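Local structure of pullulanase (2WAN) at residues N372-Y380 with I399-D410; P511-G519 with F602-W610. The protein hydrolyses alpha-1,6-glucosidic linkages in pullulan and probably in branched starch-type polysaccharides, as a bacterial debranching glycoside hydrolase. One frame throughout, in Å; residues are numbered along the deposited sequence. Where two conformers were deposited one is given.

Interaction 1: residues N372-Y380 with I399-D410. With ACT (acetate ion), chain P; SO4 (sulfate ion), chain K.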
# COMPACT_ATOMS: atom_id res chain seq x y z
N ASN A 372 10.47 -39.02 -4.69
CA ASN A 372 9.16 -38.41 -4.54
C ASN A 372 9.08 -37.79 -3.16
O ASN A 372 8.95 -38.51 -2.16
CB ASN A 372 8.05 -39.45 -4.74
CG ASN A 372 6.65 -38.84 -4.81
OD1 ASN A 372 6.42 -37.71 -4.37
ND2 ASN A 372 5.71 -39.58 -5.38
N LEU A 373 9.16 -36.46 -3.10
CA LEU A 373 9.18 -35.75 -1.82
C LEU A 373 7.80 -35.22 -1.42
O LEU A 373 7.68 -34.34 -0.56
CB LEU A 373 10.22 -34.62 -1.84
CG LEU A 373 11.70 -34.97 -1.64
CD1 LEU A 373 12.24 -35.74 -2.83
CD2 LEU A 373 12.54 -33.73 -1.41
N GLU A 374 6.74 -35.74 -2.03
CA GLU A 374 5.39 -35.29 -1.65
C GLU A 374 5.14 -35.47 -0.15
O GLU A 374 5.37 -36.55 0.41
CB GLU A 374 4.29 -35.97 -2.48
CG GLU A 374 2.87 -35.45 -2.16
CD GLU A 374 1.80 -36.01 -3.07
OE1 GLU A 374 2.06 -37.00 -3.77
OE2 GLU A 374 0.68 -35.47 -3.06
N ASN A 375 4.65 -34.40 0.48
CA ASN A 375 4.31 -34.37 1.91
C ASN A 375 5.50 -34.39 2.85
O ASN A 375 5.32 -34.54 4.06
CB ASN A 375 3.31 -35.49 2.29
CG ASN A 375 2.03 -35.40 1.49
OD1 ASN A 375 1.60 -34.31 1.11
ND2 ASN A 375 1.43 -36.55 1.21
N TRP A 376 6.70 -34.19 2.30
CA TRP A 376 7.92 -34.03 3.11
C TRP A 376 8.01 -32.58 3.61
O TRP A 376 7.39 -31.67 3.03
CB TRP A 376 9.16 -34.36 2.29
CG TRP A 376 9.44 -35.82 2.20
CD1 TRP A 376 8.64 -36.77 1.61
CD2 TRP A 376 10.59 -36.51 2.70
NE1 TRP A 376 9.23 -38.02 1.72
CE2 TRP A 376 10.42 -37.89 2.39
CE3 TRP A 376 11.74 -36.10 3.40
CZ2 TRP A 376 11.37 -38.86 2.75
CZ3 TRP A 376 12.68 -37.07 3.75
CH2 TRP A 376 12.49 -38.43 3.42
N TYR A 377 8.78 -32.37 4.68
CA TYR A 377 8.97 -31.03 5.24
C TYR A 377 10.43 -30.60 5.07
O TYR A 377 11.33 -31.45 4.96
CB TYR A 377 8.55 -30.98 6.72
CG TYR A 377 7.07 -31.26 6.91
CD1 TYR A 377 6.59 -32.58 7.02
CD2 TYR A 377 6.15 -30.21 6.95
CE1 TYR A 377 5.23 -32.84 7.19
CE2 TYR A 377 4.78 -30.46 7.11
CZ TYR A 377 4.32 -31.77 7.24
OH TYR A 377 2.97 -32.00 7.41
N TYR A 378 10.67 -29.30 5.03
CA TYR A 378 12.05 -28.85 4.86
C TYR A 378 12.32 -27.47 5.45
O TYR A 378 11.40 -26.68 5.73
CB TYR A 378 12.47 -28.85 3.39
CG TYR A 378 11.92 -27.73 2.49
CD1 TYR A 378 10.57 -27.69 2.13
CD2 TYR A 378 12.77 -26.74 1.97
CE1 TYR A 378 10.07 -26.69 1.29
CE2 TYR A 378 12.29 -25.72 1.12
CZ TYR A 378 10.94 -25.72 0.79
OH TYR A 378 10.44 -24.77 -0.06
N LEU A 379 13.61 -27.23 5.66
CA LEU A 379 14.13 -25.93 6.08
C LEU A 379 15.42 -25.70 5.33
O LEU A 379 16.08 -26.66 4.88
CB LEU A 379 14.44 -25.93 7.57
CG LEU A 379 13.27 -25.90 8.56
CD1 LEU A 379 13.75 -26.17 9.98
CD2 LEU A 379 12.52 -24.56 8.46
N TYR A 380 15.78 -24.42 5.20
CA TYR A 380 17.16 -24.04 4.80
C TYR A 380 18.00 -23.73 6.02
O TYR A 380 17.55 -23.05 6.94
CB TYR A 380 17.18 -22.84 3.84
CG TYR A 380 16.44 -23.07 2.53
CD1 TYR A 380 16.76 -24.16 1.71
CD2 TYR A 380 15.44 -22.19 2.11
CE1 TYR A 380 16.09 -24.37 0.50
CE2 TYR A 380 14.78 -22.38 0.89
CZ TYR A 380 15.10 -23.48 0.11
OH TYR A 380 14.44 -23.69 -1.08
N ILE A 399 2.94 -25.56 4.84
CA ILE A 399 3.77 -25.56 6.06
C ILE A 399 3.37 -26.66 7.05
O ILE A 399 2.29 -27.24 6.97
CB ILE A 399 3.66 -24.19 6.80
CG1 ILE A 399 2.18 -23.81 7.00
CG2 ILE A 399 4.47 -23.10 6.09
CD1 ILE A 399 1.94 -22.58 7.96
N SER A 400 4.26 -26.94 8.00
CA SER A 400 3.85 -27.67 9.19
C SER A 400 2.96 -26.72 9.99
O SER A 400 2.94 -25.51 9.72
CB SER A 400 5.08 -28.04 10.02
OG SER A 400 5.77 -26.86 10.42
N VAL A 401 2.25 -27.27 10.98
CA VAL A 401 1.45 -26.44 11.90
C VAL A 401 2.36 -25.37 12.50
O VAL A 401 3.48 -25.68 12.96
CB VAL A 401 0.80 -27.30 13.02
CG1 VAL A 401 -0.02 -26.43 13.99
CG2 VAL A 401 -0.11 -28.35 12.41
N ASN A 402 1.90 -24.11 12.46
CA ASN A 402 2.68 -22.96 12.98
C ASN A 402 3.98 -22.64 12.24
O ASN A 402 4.83 -21.86 12.74
CB ASN A 402 2.95 -23.09 14.49
CG ASN A 402 1.71 -22.84 15.34
OD1 ASN A 402 1.53 -23.46 16.41
ND2 ASN A 402 0.87 -21.92 14.90
N ALA A 403 4.15 -23.22 11.05
CA ALA A 403 5.28 -22.90 10.18
C ALA A 403 6.65 -23.12 10.82
O ALA A 403 7.56 -22.29 10.67
CB ALA A 403 5.15 -21.47 9.59
N THR A 404 6.78 -24.24 11.54
CA THR A 404 8.09 -24.65 12.03
C THR A 404 8.96 -25.08 10.83
O THR A 404 10.20 -24.99 10.88
CB THR A 404 8.00 -25.79 13.05
OG1 THR A 404 7.37 -26.93 12.43
CG2 THR A 404 7.18 -25.37 14.28
N ARG A 405 8.29 -25.53 9.77
CA ARG A 405 8.93 -26.08 8.58
C ARG A 405 8.06 -25.80 7.37
O ARG A 405 6.85 -25.67 7.50
CB ARG A 405 9.07 -27.61 8.69
CG ARG A 405 9.73 -28.06 9.97
CD ARG A 405 9.64 -29.58 10.23
NE ARG A 405 10.38 -29.83 11.48
CZ ARG A 405 10.61 -31.02 12.01
NH1 ARG A 405 10.16 -32.12 11.43
NH2 ARG A 405 11.31 -31.10 13.14
N GLY A 406 8.70 -25.74 6.20
CA GLY A 406 7.97 -25.68 4.92
C GLY A 406 7.54 -27.09 4.54
O GLY A 406 8.13 -28.07 5.02
N MET A 407 6.51 -27.20 3.69
CA MET A 407 6.02 -28.51 3.28
C MET A 407 5.98 -28.59 1.75
O MET A 407 5.45 -27.70 1.10
CB MET A 407 4.63 -28.77 3.85
CG MET A 407 4.08 -30.17 3.59
SD MET A 407 2.42 -30.30 4.27
CE MET A 407 2.11 -32.04 3.96
N ILE A 408 6.54 -29.66 1.19
CA ILE A 408 6.55 -29.88 -0.25
C ILE A 408 5.26 -30.60 -0.63
O ILE A 408 4.93 -31.67 -0.05
CB ILE A 408 7.75 -30.76 -0.65
CG1 ILE A 408 9.07 -30.06 -0.31
CG2 ILE A 408 7.69 -31.12 -2.15
CD1 ILE A 408 10.10 -30.97 0.30
N VAL A 409 4.52 -30.04 -1.58
CA VAL A 409 3.20 -30.60 -1.94
C VAL A 409 2.99 -30.62 -3.45
O VAL A 409 3.60 -29.83 -4.19
CB VAL A 409 2.02 -29.81 -1.26
CG1 VAL A 409 2.13 -29.88 0.27
CG2 VAL A 409 1.97 -28.33 -1.74
N ASP A 410 2.11 -31.54 -3.88
CA ASP A 410 1.60 -31.60 -5.24
C ASP A 410 0.38 -30.67 -5.34
O ASP A 410 -0.71 -31.03 -4.91
CB ASP A 410 1.17 -33.04 -5.53
CG ASP A 410 0.65 -33.23 -6.96
OD1 ASP A 410 0.50 -32.24 -7.71
OD2 ASP A 410 0.40 -34.40 -7.31
C ACT P . 12.73 -27.76 13.76
O ACT P . 11.50 -27.74 13.50
OXT ACT P . 13.42 -26.81 13.31
CH3 ACT P . 13.38 -28.84 14.58
S SO4 K . 8.41 -41.81 0.88
O1 SO4 K . 8.16 -41.88 -0.57
O2 SO4 K . 9.84 -41.99 1.11
O3 SO4 K . 7.64 -42.84 1.56
O4 SO4 K . 8.03 -40.46 1.33
O HOH W 1 0.57 -33.04 -1.77
O HOH W 2 -0.38 -36.27 -5.64
O HOH W 3 1.29 -29.84 7.88

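Interaction 2: residues P511-G519 with F602-W610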
# COMPACT_ATOMS: atom_id res chain seq x y z
N PRO A 511 1.85 -10.51 8.68
CA PRO A 511 2.15 -11.66 7.82
C PRO A 511 3.48 -12.36 8.14
O PRO A 511 4.46 -11.72 8.56
CB PRO A 511 2.19 -11.04 6.42
CG PRO A 511 2.54 -9.61 6.66
CD PRO A 511 1.86 -9.24 7.93
N ARG A 512 3.49 -13.66 7.92
CA ARG A 512 4.69 -14.48 8.14
C ARG A 512 5.02 -15.33 6.92
O ARG A 512 6.20 -15.41 6.53
CB ARG A 512 4.51 -15.39 9.36
CG ARG A 512 5.76 -16.25 9.74
CD ARG A 512 5.45 -17.09 10.99
NE ARG A 512 4.45 -18.11 10.66
CZ ARG A 512 3.54 -18.60 11.49
NH1 ARG A 512 3.48 -18.19 12.76
NH2 ARG A 512 2.69 -19.51 11.05
N ASN A 513 4.02 -16.00 6.36
CA ASN A 513 4.24 -16.87 5.17
C ASN A 513 3.32 -16.40 4.04
O ASN A 513 2.15 -16.77 3.95
CB ASN A 513 4.02 -18.37 5.49
CG ASN A 513 4.79 -18.81 6.74
OD1 ASN A 513 5.98 -19.17 6.69
ND2 ASN A 513 4.11 -18.75 7.86
N TYR A 514 3.87 -15.55 3.18
CA TYR A 514 3.06 -14.82 2.20
C TYR A 514 2.33 -15.69 1.18
O TYR A 514 1.32 -15.26 0.61
CB TYR A 514 3.89 -13.78 1.46
CG TYR A 514 4.24 -12.56 2.29
CD1 TYR A 514 3.31 -11.52 2.48
CD2 TYR A 514 5.50 -12.43 2.87
CE1 TYR A 514 3.63 -10.40 3.23
CE2 TYR A 514 5.83 -11.30 3.63
CZ TYR A 514 4.87 -10.29 3.79
OH TYR A 514 5.17 -9.17 4.53
N ASN A 515 2.84 -16.90 0.93
CA ASN A 515 2.30 -17.74 -0.15
C ASN A 515 1.53 -18.96 0.34
O ASN A 515 1.33 -19.93 -0.40
CB ASN A 515 3.45 -18.12 -1.08
CG ASN A 515 4.10 -16.90 -1.65
OD1 ASN A 515 3.43 -16.11 -2.32
ND2 ASN A 515 5.37 -16.69 -1.33
N VAL A 516 1.09 -18.87 1.59
CA VAL A 516 0.36 -19.95 2.28
C VAL A 516 -0.96 -19.38 2.83
O VAL A 516 -0.95 -18.30 3.41
CB VAL A 516 1.18 -20.52 3.48
CG1 VAL A 516 0.41 -21.61 4.24
CG2 VAL A 516 2.58 -21.04 3.02
N PRO A 517 -2.09 -20.10 2.65
CA PRO A 517 -3.35 -19.67 3.26
C PRO A 517 -3.32 -19.77 4.77
O PRO A 517 -2.75 -20.73 5.32
CB PRO A 517 -4.37 -20.68 2.70
CG PRO A 517 -3.75 -21.19 1.44
CD PRO A 517 -2.29 -21.29 1.81
N GLU A 518 -3.93 -18.80 5.45
CA GLU A 518 -4.05 -18.86 6.91
C GLU A 518 -4.70 -20.16 7.40
O GLU A 518 -5.81 -20.52 6.98
CB GLU A 518 -4.82 -17.64 7.43
CG GLU A 518 -5.09 -17.72 8.95
CD GLU A 518 -3.83 -17.80 9.79
OE1 GLU A 518 -2.80 -17.22 9.39
OE2 GLU A 518 -3.86 -18.43 10.90
N GLY A 519 -4.02 -20.84 8.33
CA GLY A 519 -4.49 -22.14 8.82
C GLY A 519 -5.72 -22.09 9.70
O GLY A 519 -6.55 -23.00 9.69
N PHE A 602 10.19 -10.65 -5.04
CA PHE A 602 9.44 -11.50 -4.12
C PHE A 602 7.94 -11.14 -4.15
O PHE A 602 7.07 -12.02 -4.17
CB PHE A 602 9.96 -11.41 -2.67
CG PHE A 602 9.10 -12.16 -1.70
CD1 PHE A 602 9.29 -13.53 -1.52
CD2 PHE A 602 8.04 -11.53 -1.02
CE1 PHE A 602 8.48 -14.26 -0.65
CE2 PHE A 602 7.22 -12.27 -0.16
CZ PHE A 602 7.45 -13.63 0.02
N VAL A 603 7.66 -9.85 -4.11
CA VAL A 603 6.27 -9.39 -4.14
C VAL A 603 5.62 -9.71 -5.49
O VAL A 603 4.50 -10.23 -5.54
CB VAL A 603 6.17 -7.87 -3.81
CG1 VAL A 603 4.71 -7.37 -3.95
CG2 VAL A 603 6.68 -7.62 -2.40
N LEU A 604 6.31 -9.39 -6.58
CA LEU A 604 5.77 -9.69 -7.90
C LEU A 604 5.49 -11.18 -8.08
O LEU A 604 4.43 -11.56 -8.60
CB LEU A 604 6.72 -9.19 -9.00
CG LEU A 604 6.84 -7.67 -9.11
CD1 LEU A 604 8.13 -7.29 -9.87
CD2 LEU A 604 5.62 -7.09 -9.80
N ASP A 605 6.44 -12.02 -7.68
CA ASP A 605 6.24 -13.47 -7.79
C ASP A 605 5.02 -13.90 -6.96
O ASP A 605 4.22 -14.73 -7.40
CB ASP A 605 7.46 -14.25 -7.31
CG ASP A 605 8.64 -14.16 -8.27
OD1 ASP A 605 8.47 -13.75 -9.43
OD2 ASP A 605 9.75 -14.51 -7.85
N SER A 606 4.89 -13.31 -5.77
CA SER A 606 3.78 -13.68 -4.87
C SER A 606 2.41 -13.35 -5.46
O SER A 606 1.52 -14.20 -5.48
CB SER A 606 3.93 -13.02 -3.50
OG SER A 606 2.95 -13.54 -2.61
N VAL A 607 2.22 -12.12 -5.95
CA VAL A 607 0.89 -11.75 -6.47
C VAL A 607 0.58 -12.57 -7.74
O VAL A 607 -0.55 -12.97 -7.96
CB VAL A 607 0.69 -10.22 -6.69
CG1 VAL A 607 0.66 -9.48 -5.35
CG2 VAL A 607 1.75 -9.63 -7.62
N ASN A 608 1.60 -12.85 -8.54
CA ASN A 608 1.39 -13.73 -9.70
C ASN A 608 0.93 -15.12 -9.27
O ASN A 608 0.05 -15.69 -9.91
CB ASN A 608 2.65 -13.85 -10.55
CG ASN A 608 2.77 -12.73 -11.57
OD1 ASN A 608 2.19 -12.80 -12.66
ND2 ASN A 608 3.50 -11.68 -11.22
N TYR A 609 1.55 -15.63 -8.21
CA TYR A 609 1.23 -16.97 -7.70
C TYR A 609 -0.23 -17.01 -7.21
O TYR A 609 -0.96 -17.96 -7.53
CB TYR A 609 2.18 -17.37 -6.56
CG TYR A 609 1.74 -18.63 -5.84
CD1 TYR A 609 1.81 -19.89 -6.46
CD2 TYR A 609 1.22 -18.57 -4.54
CE1 TYR A 609 1.41 -21.05 -5.80
CE2 TYR A 609 0.79 -19.73 -3.87
CZ TYR A 609 0.89 -20.97 -4.51
OH TYR A 609 0.46 -22.11 -3.86
N TRP A 610 -0.64 -16.01 -6.43
CA TRP A 610 -2.02 -15.99 -5.94
C TRP A 610 -3.05 -15.93 -7.08
O TRP A 610 -4.08 -16.62 -7.05
CB TRP A 610 -2.23 -14.87 -4.91
CG TRP A 610 -1.67 -15.27 -3.58
CD1 TRP A 610 -0.44 -14.94 -3.07
CD2 TRP A 610 -2.28 -16.13 -2.61
NE1 TRP A 610 -0.26 -15.51 -1.83
CE2 TRP A 610 -1.37 -16.26 -1.53
CE3 TRP A 610 -3.52 -16.81 -2.55
CZ2 TRP A 610 -1.66 -17.03 -0.38
CZ3 TRP A 610 -3.81 -17.58 -1.40
CH2 TRP A 610 -2.88 -17.68 -0.33
O HOH W 4 -0.09 -21.92 -1.20
O HOH W 5 7.07 -14.75 -3.51

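Interaction 1: residues N372-Y380 with I399-D410
Gly-406 O accepts from Tyr-378 N at 2.8 Å and also takes a weaker CA-H...O contact from Tyr-377 CA at 3.1 Å. Gly-406 N returns a bond to Tyr-378 O, and beyond this pair Ile-408 N donates to Trp-376 O. Asn-375 N, in the type II turn from Leu-373 to Trp-376, binds Ile-408 O at 2.8 Å. On the face shared by Tyr-377 and Met-407, the fully extended methionine, its CG anti to the backbone N (chi1 -174°), runs across the ring. Met-407 CG lies over the face, 4.1 Å from the Tyr-377 ring centroid, while SD makes an oblique Met-aromatic contact. Ser-400 CB touches the same ring at CE2, and Tyr-377 OH donates to a water that in turn binds Ile-399 O. With an alanine in place of Tyr-377, the Met-407 chain would probably be free to shift, without the ring it lies across, and Ile-399 O would probably lose its water link to this strand. On the Tyr-378 face, Ile-408 CG1 meets CD1 of that ring at 3.7 Å, with the two side chains at about a right angle; Tyr-378 OH is held by Asp-393. Near the turn, a water donates to both Glu-374 OE2 and Asp-410 OD2, which probably eases the repulsion between these carboxylates. This is antiparallel pairing of strand 406-407 onto strand 377-383, in the beta-sandwich region of the carbohydrate-binding module 48.

Interaction 2: residues P511-G519 with F602-W610
Helix 597-614, which connects barrel strands 547-552 and 618-621 of the catalytic domain, meets here the corner that the chain turns after strand 511-513 of a small two-stranded sheet. Tyr-514 and Asn-515, the middle residues of a type I turn, face the helix. Trp-610 turns its indole edge to the Tyr-514 carbonyl: NE1 donates to Tyr-514 O at 2.9 Å, with the acceptor close to the ring plane. At the far end of the same indole, CH2 packs against Pro-517 CG at 4.0 Å. One helical turn earlier, Ser-606 OG, placed anti to its own backbone N (chi1 -172°), donates to Asn-515 OD1 over a short 2.6 Å. The donor is tilted 27° from the carbonyl plane. The other end of the amide is anchored as well, since Asn-515 ND2 binds Pro-394 O, so both ends fix its rotation; Ser-606 OG has a second partner in Tyr-554 OH. Asn-515 O receives a bond from a water at 2.6 Å, and Tyr-609 OH donates to that water at 2.7 Å, so the buried carbonyl is satisfied through solvent. Farther up the helix, Phe-602 brings the CE2-CZ edge of its ring to Tyr-514, CE2 lying 3.5 Å from CD2, with the ring planes 71° apart. Tyr-514 OH meanwhile reaches Val-553 O, just past barrel strand 547-552. Such docking of a beta-to-alpha loop onto an outer helix belongs to the TIM barrel of alpha-amylase-family enzymes.

Along the chain the two contacts come in series, interaction 1 closing before interaction 2 opens, and their centres are 16 Å apart. They share no sheet: interaction 1 lies in the antiparallel sheet associated with the carbohydrate-binding module 48, interaction 2 on the flank of the eight-stranded barrel. Even so they touch. Ala-403 CB packs 3.5 Å from Arg-512 NH2, and Ile-399 CG1 reaches Val-516 CG1 at 3.9 Å. The loop 399-405 leading into strand 406-407 therefore leans on the corner that packs against helix 597-614. Asp-605 of that helix also binds Tyr-395 OH, so the two contacts stand on either side of a close module-to-barrel junction.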